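Local coordinates for pectate lyase (Pectobacterium carotovorum, PDB 4U49), which probably depolymerises polygalacturonate and methylated pectins by calcium-dependent eliminative cleavage within the chain, with unusually high activity on highly methylated pectins, at residues A119-K131 against V135-S147. Numbering follows the deposited sequence.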
ATOM      1  N   ALA A 119       1.057  24.721  -2.352  1.00 50.27           N
ATOM      2  CA  ALA A 119       0.105  23.858  -1.656  1.00 46.73           C
ATOM      3  C   ALA A 119       0.840  22.774  -0.862  1.00 44.39           C
ATOM      4  O   ALA A 119       0.382  22.343   0.195  1.00 46.80           O
ATOM      5  CB  ALA A 119      -0.857  23.245  -2.634  1.00 44.13           C
ATOM      6  N   ALA A 120       1.997  22.354  -1.361  1.00 42.88           N
ATOM      7  CA  ALA A 120       2.764  21.292  -0.712  1.00 37.70           C
ATOM      8  C   ALA A 120       3.538  21.856   0.466  1.00 40.42           C
ATOM      9  O   ALA A 120       4.026  22.980   0.403  1.00 41.10           O
ATOM     10  CB  ALA A 120       3.716  20.620  -1.707  1.00 35.07           C
ATOM     11  N   SER A 121       3.628  21.078   1.542  1.00 35.01           N
ATOM     12  CA  SER A 121       4.448  21.442   2.697  1.00 35.13           C
ATOM     13  C   SER A 121       5.905  21.597   2.285  1.00 33.10           C
ATOM     14  O   SER A 121       6.397  20.839   1.454  1.00 33.34           O
ATOM     15  CB  SER A 121       4.328  20.390   3.806  1.00 32.84           C
ATOM     16  OG  SER A 121       5.360  20.536   4.774  1.00 35.03           O
ATOM     17  N   PRO A 122       6.599  22.592   2.861  1.00 32.30           N
ATOM     18  CA  PRO A 122       8.008  22.838   2.533  1.00 32.68           C
ATOM     19  C   PRO A 122       8.914  21.652   2.869  1.00 30.83           C
ATOM     20  O   PRO A 122      10.000  21.532   2.303  1.00 30.93           O
ATOM     21  CB  PRO A 122       8.363  24.060   3.393  1.00 33.52           C
ATOM     22  CG  PRO A 122       7.313  24.117   4.456  1.00 37.40           C
ATOM     23  CD  PRO A 122       6.073  23.585   3.811  1.00 36.70           C
ATOM     24  N   GLU A 123       8.467  20.784   3.770  1.00 25.58           N
ATOM     25  CA  GLU A 123       9.267  19.635   4.164  1.00 27.50           C
ATOM     26  C   GLU A 123       9.135  18.480   3.172  1.00 25.96           C
ATOM     27  O   GLU A 123       9.878  17.503   3.251  1.00 22.39           O
ATOM     28  CB  GLU A 123       8.883  19.174   5.572  1.00 28.79           C
ATOM     29  CG  GLU A 123       9.251  20.173   6.663  1.00 28.51           C
ATOM     30  CD  GLU A 123       9.113  19.600   8.063  1.00 36.10           C
ATOM     31  OE1 GLU A 123       9.617  18.480   8.307  1.00 31.02           O
ATOM     32  OE2 GLU A 123       8.496  20.270   8.919  1.00 36.33           O
ATOM     33  N   CYS A 124       8.195  18.598   2.237  1.00 28.40           N
ATOM     34  CA  CYS A 124       8.039  17.599   1.180  1.00 22.19           C
ATOM     35  C   CYS A 124       9.159  17.688   0.155  1.00 23.44           C
ATOM     36  O   CYS A 124       8.980  18.250  -0.925  1.00 22.33           O
ATOM     37  CB  CYS A 124       6.693  17.758   0.475  1.00 30.44           C
ATOM     38  SG  CYS A 124       5.320  16.935   1.292  1.00 39.03           S
ATOM     39  N   LYS A 125      10.314  17.127   0.495  1.00 20.81           N
ATOM     40  CA  LYS A 125      11.458  17.124  -0.405  1.00 25.18           C
ATOM     41  C   LYS A 125      12.016  15.712  -0.538  1.00 25.05           C
ATOM     42  O   LYS A 125      11.872  14.899   0.372  1.00 24.55           O
ATOM     43  CB  LYS A 125      12.539  18.080   0.102  1.00 26.70           C
ATOM     44  CG  LYS A 125      12.138  19.545   0.082  1.00 26.14           C
ATOM     45  CD  LYS A 125      13.189  20.411   0.762  1.00 32.31           C
ATOM     46  CE  LYS A 125      12.992  21.885   0.436  1.00 38.85           C
ATOM     47  NZ  LYS A 125      11.616  22.359   0.761  1.00 38.38           N
ATOM     48  N   ALA A 126      12.642  15.418  -1.672  1.00 21.53           N
ATOM     49  CA  ALA A 126      13.259  14.113  -1.870  1.00 21.97           C
ATOM     50  C   ALA A 126      14.371  13.894  -0.849  1.00 24.23           C
ATOM     51  O   ALA A 126      15.257  14.733  -0.693  1.00 22.86           O
ATOM     52  CB  ALA A 126      13.797  13.980  -3.285  1.00 25.72           C
ATOM     53  N   GLY A 127      14.305  12.770  -0.141  1.00 22.07           N
ATOM     54  CA  GLY A 127      15.308  12.431   0.853  1.00 22.83           C
ATOM     55  C   GLY A 127      15.050  13.031   2.225  1.00 25.79           C
ATOM     56  O   GLY A 127      15.868  12.885   3.131  1.00 24.04           O
ATOM     57  N   ALA A 128      13.910  13.697   2.381  1.00 21.42           N
ATOM     58  CA  ALA A 128      13.587  14.390   3.627  1.00 25.61           C
ATOM     59  C   ALA A 128      13.452  13.443   4.814  1.00 23.23           C
ATOM     60  O   ALA A 128      13.050  12.289   4.666  1.00 22.19           O
ATOM     61  CB  ALA A 128      12.303  15.193   3.463  1.00 23.27           C
ATOM     62  N   VAL A 129      13.800  13.949   5.994  1.00 19.47           N
ATOM     63  CA  VAL A 129      13.547  13.245   7.243  1.00 22.49           C
ATOM     64  C   VAL A 129      12.529  14.049   8.043  1.00 24.61           C
ATOM     65  O   VAL A 129      12.792  15.180   8.449  1.00 24.14           O
ATOM     66  CB  VAL A 129      14.827  13.041   8.074  1.00 28.53           C
ATOM     67  CG1 VAL A 129      14.494  12.389   9.406  1.00 26.22           C
ATOM     68  CG2 VAL A 129      15.832  12.200   7.309  1.00 22.78           C
ATOM     69  N   ILE A 130      11.357  13.460   8.249  1.00 19.99           N
ATOM     70  CA  ILE A 130      10.246  14.155   8.880  1.00 18.27           C
ATOM     71  C   ILE A 130       9.947  13.538  10.240  1.00 20.15           C
ATOM     72  O   ILE A 130       9.762  12.326  10.348  1.00 21.57           O
ATOM     73  CB  ILE A 130       8.995  14.102   7.991  1.00 19.74           C
ATOM     74  CG1 ILE A 130       9.294  14.727   6.626  1.00 20.93           C
ATOM     75  CG2 ILE A 130       7.824  14.796   8.663  1.00 18.36           C
ATOM     76  CD1 ILE A 130       8.243  14.438   5.581  1.00 20.45           C
ATOM     77  N   LYS A 131       9.908  14.375  11.274  1.00 21.62           N
ATOM     78  CA  LYS A 131       9.779  13.888  12.647  1.00 21.40           C
ATOM     79  C   LYS A 131       8.599  14.492  13.401  1.00 21.38           C
ATOM     80  O   LYS A 131       8.382  15.705  13.363  1.00 20.02           O
ATOM     81  CB  LYS A 131      11.059  14.175  13.436  1.00 24.27           C
ATOM     82  CG  LYS A 131      12.336  14.144  12.620  1.00 29.69           C
ATOM     83  CD  LYS A 131      13.505  14.653  13.446  1.00 36.13           C
ATOM     84  CE  LYS A 131      14.561  15.310  12.570  1.00 40.70           C
ATOM     85  NZ  LYS A 131      15.524  14.317  12.020  1.00 43.42           N
ATOM     86  N   VAL A 135       2.745  15.723   7.390  1.00 18.59           N
ATOM     87  CA  VAL A 135       3.127  16.554   6.257  1.00 19.59           C
ATOM     88  C   VAL A 135       2.308  16.214   5.010  1.00 22.22           C
ATOM     89  O   VAL A 135       2.212  15.053   4.617  1.00 18.63           O
ATOM     90  CB  VAL A 135       4.632  16.406   5.972  1.00 23.15           C
ATOM     91  CG1 VAL A 135       4.984  16.994   4.638  1.00 25.65           C
ATOM     92  CG2 VAL A 135       5.442  17.075   7.077  1.00 20.82           C
ATOM     93  N   ASP A 136       1.711  17.241   4.407  1.00 19.10           N
ATOM     94  CA  ASP A 136       0.866  17.092   3.226  1.00 18.76           C
ATOM     95  C   ASP A 136       1.633  17.530   1.980  1.00 23.03           C
ATOM     96  O   ASP A 136       1.927  18.712   1.809  1.00 22.81           O
ATOM     97  CB  ASP A 136      -0.419  17.918   3.389  1.00 20.76           C
ATOM     98  CG  ASP A 136      -1.475  17.605   2.334  1.00 21.67           C
ATOM     99  OD1 ASP A 136      -1.138  17.065   1.262  1.00 20.21           O
ATOM    100  OD2 ASP A 136      -2.659  17.920   2.580  1.00 24.62           O
ATOM    101  N   CYS A 137       1.950  16.578   1.109  1.00 19.33           N
ATOM    102  CA  CYS A 137       2.753  16.880  -0.073  1.00 21.70           C
ATOM    103  C   CYS A 137       1.922  17.409  -1.237  1.00 17.02           C
ATOM    104  O   CYS A 137       2.458  17.700  -2.307  1.00 18.37           O
ATOM    105  CB  CYS A 137       3.534  15.641  -0.509  1.00 20.58           C
ATOM    106  SG  CYS A 137       4.708  15.076   0.739  1.00 20.65           S
ATOM    107  N   GLY A 138       0.612  17.516  -1.032  1.00 19.81           N
ATOM    108  CA  GLY A 138      -0.267  18.158  -1.995  1.00 19.10           C
ATOM    109  C   GLY A 138      -0.268  17.552  -3.385  1.00 21.19           C
ATOM    110  O   GLY A 138      -0.616  18.221  -4.358  1.00 20.03           O
ATOM    111  N   GLY A 139       0.126  16.287  -3.480  1.00 17.47           N
ATOM    112  CA  GLY A 139       0.082  15.569  -4.740  1.00 17.85           C
ATOM    113  C   GLY A 139       1.290  15.744  -5.641  1.00 22.24           C
ATOM    114  O   GLY A 139       1.262  15.316  -6.794  1.00 23.14           O
ATOM    115  N   ILE A 140       2.354  16.363  -5.135  1.00 19.61           N
ATOM    116  CA  ILE A 140       3.548  16.543  -5.955  1.00 20.70           C
ATOM    117  C   ILE A 140       4.257  15.214  -6.156  1.00 21.08           C
ATOM    118  O   ILE A 140       3.943  14.223  -5.495  1.00 18.46           O
ATOM    119  CB  ILE A 140       4.549  17.548  -5.343  1.00 24.31           C
ATOM    120  CG1 ILE A 140       5.153  16.991  -4.051  1.00 20.37           C
ATOM    121  CG2 ILE A 140       3.887  18.901  -5.121  1.00 23.97           C
ATOM    122  CD1 ILE A 140       6.368  17.753  -3.569  1.00 27.63           C
ATOM    123  N   THR A 141       5.211  15.203  -7.076  1.00 17.02           N
ATOM    124  CA  THR A 141       6.003  14.015  -7.343  1.00 19.41           C
ATOM    125  C   THR A 141       7.403  14.188  -6.774  1.00 20.26           C
ATOM    126  O   THR A 141       8.030  15.228  -6.964  1.00 21.24           O
ATOM    127  CB  THR A 141       6.091  13.722  -8.851  1.00 22.63           C
ATOM    128  OG1 THR A 141       4.774  13.512  -9.371  1.00 21.49           O
ATOM    129  CG2 THR A 141       6.946  12.485  -9.115  1.00 21.59           C
ATOM    130  N   LEU A 142       7.877  13.174  -6.059  1.00 17.82           N
ATOM    131  CA  LEU A 142       9.234  13.176  -5.527  1.00 18.31           C
ATOM    132  C   LEU A 142       9.953  11.900  -5.926  1.00 16.55           C
ATOM    133  O   LEU A 142       9.322  10.870  -6.156  1.00 18.49           O
ATOM    134  CB  LEU A 142       9.230  13.309  -4.005  1.00 19.45           C
ATOM    135  CG  LEU A 142       8.793  14.632  -3.380  1.00 19.48           C
ATOM    136  CD1 LEU A 142       8.867  14.520  -1.861  1.00 19.90           C
ATOM    137  CD2 LEU A 142       9.656  15.782  -3.879  1.00 20.35           C
ATOM    138  N   GLY A 143      11.276  11.965  -5.993  1.00 18.68           N
ATOM    139  CA  GLY A 143      12.065  10.797  -6.319  1.00 18.38           C
ATOM    140  C   GLY A 143      13.551  11.076  -6.262  1.00 19.65           C
ATOM    141  O   GLY A 143      13.987  12.225  -6.375  1.00 18.89           O
ATOM    142  N   LEU A 144      14.329  10.019  -6.066  1.00 18.42           N
ATOM    143  CA  LEU A 144      15.779  10.110  -6.145  1.00 19.92           C
ATOM    144  C   LEU A 144      16.227   9.408  -7.421  1.00 18.70           C
ATOM    145  O   LEU A 144      16.044   9.935  -8.519  1.00 22.61           O
ATOM    146  CB  LEU A 144      16.432   9.497  -4.905  1.00 16.59           C
ATOM    147  CG  LEU A 144      16.100  10.209  -3.590  1.00 18.61           C
ATOM    148  CD1 LEU A 144      16.575   9.405  -2.387  1.00 18.73           C
ATOM    149  CD2 LEU A 144      16.692  11.615  -3.568  1.00 21.62           C
ATOM    150  N   SER A 145      16.796   8.217  -7.284  1.00 19.39           N
ATOM    151  CA  SER A 145      17.126   7.402  -8.448  1.00 19.22           C
ATOM    152  C   SER A 145      16.670   5.963  -8.220  1.00 22.38           C
ATOM    153  O   SER A 145      15.911   5.688  -7.289  1.00 19.66           O
ATOM    154  CB  SER A 145      18.629   7.459  -8.739  1.00 21.13           C
ATOM    155  OG  SER A 145      18.934   6.828  -9.969  1.00 24.31           O
ATOM    156  N   CYS A 146      17.123   5.051  -9.075  1.00 25.68           N
ATOM    157  CA  CYS A 146      16.866   3.627  -8.886  1.00 23.34           C
ATOM    158  C   CYS A 146      18.027   2.820  -9.448  1.00 28.39           C
ATOM    159  O   CYS A 146      18.202   2.731 -10.662  1.00 28.26           O
ATOM    160  CB  CYS A 146      15.556   3.205  -9.549  1.00 25.78           C
ATOM    161  SG  CYS A 146      15.123   1.466  -9.270  1.00 24.43           S
ATOM    162  N   SER A 147      18.808   2.231  -8.550  1.00 27.37           N
ATOM    163  CA  SER A 147      20.060   1.571  -8.911  1.00 36.32           C
ATOM    164  C   SER A 147      19.875   0.363  -9.822  1.00 44.30           C
ATOM    165  O   SER A 147      20.471   0.289 -10.896  1.00 52.37           O
ATOM    166  CB  SER A 147      20.808   1.143  -7.647  1.00 34.46           C
ATOM    167  OG  SER A 147      21.999   0.446  -7.971  1.00 45.71           O
TER
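A disulfide between C124 and C137 pins the loop 119-127 across the end of the strand at V135-D136, its SG-SG bond turned to a chi3 of -89°. In both cysteines SG points anti to the carbonyl carbon, beside the backbone N, which brings the two sulfurs together between the chains. One methyl of V135, CG1, packs 3.4 Å from SG of C124 and also touches CB of S121; the other, CG2, meets CG2 of I130 at 3.7 Å, the two branched side chains crossing at a slant. V135 thus fills the angle between the disulfide and the strand 128-131. A single backbone hydrogen bond joins the segments, from S121 N to D136 O (2.9 Å) and nearly straight at 170°. The fold is the right-handed parallel beta-helix of polysaccharide lyase family 3: strands 128-131, 134-136 and 141-142 belong to its first turn, stacked in parallel on strands 157-160, 163-165 and 167-169 of the next, so the loop lies over the end of the coil. C137 and L142 reach the following turn as well, both touching L167. Beyond D136 the chain folds into a type I' turn from C137 to I140, with glycine at both central positions; OD1 of D136 accepts from G138 N (2.9 Å) in an Asx turn and also has a hydrogen bond with ND2 of N166. Over this turn sits A120, its CB 3.2 Å from C137 O and 3.8 Å from CG2 of I140. I140 and L142 then place their methyls against the loop backbone, CD1 of I140 by C124 O and CB, the two branches of L142 against the K125-A126 peptide. A126 is the second residue of the type II turn from K125 to A128, and its CB rests 3.7 Å from CD2 of L144.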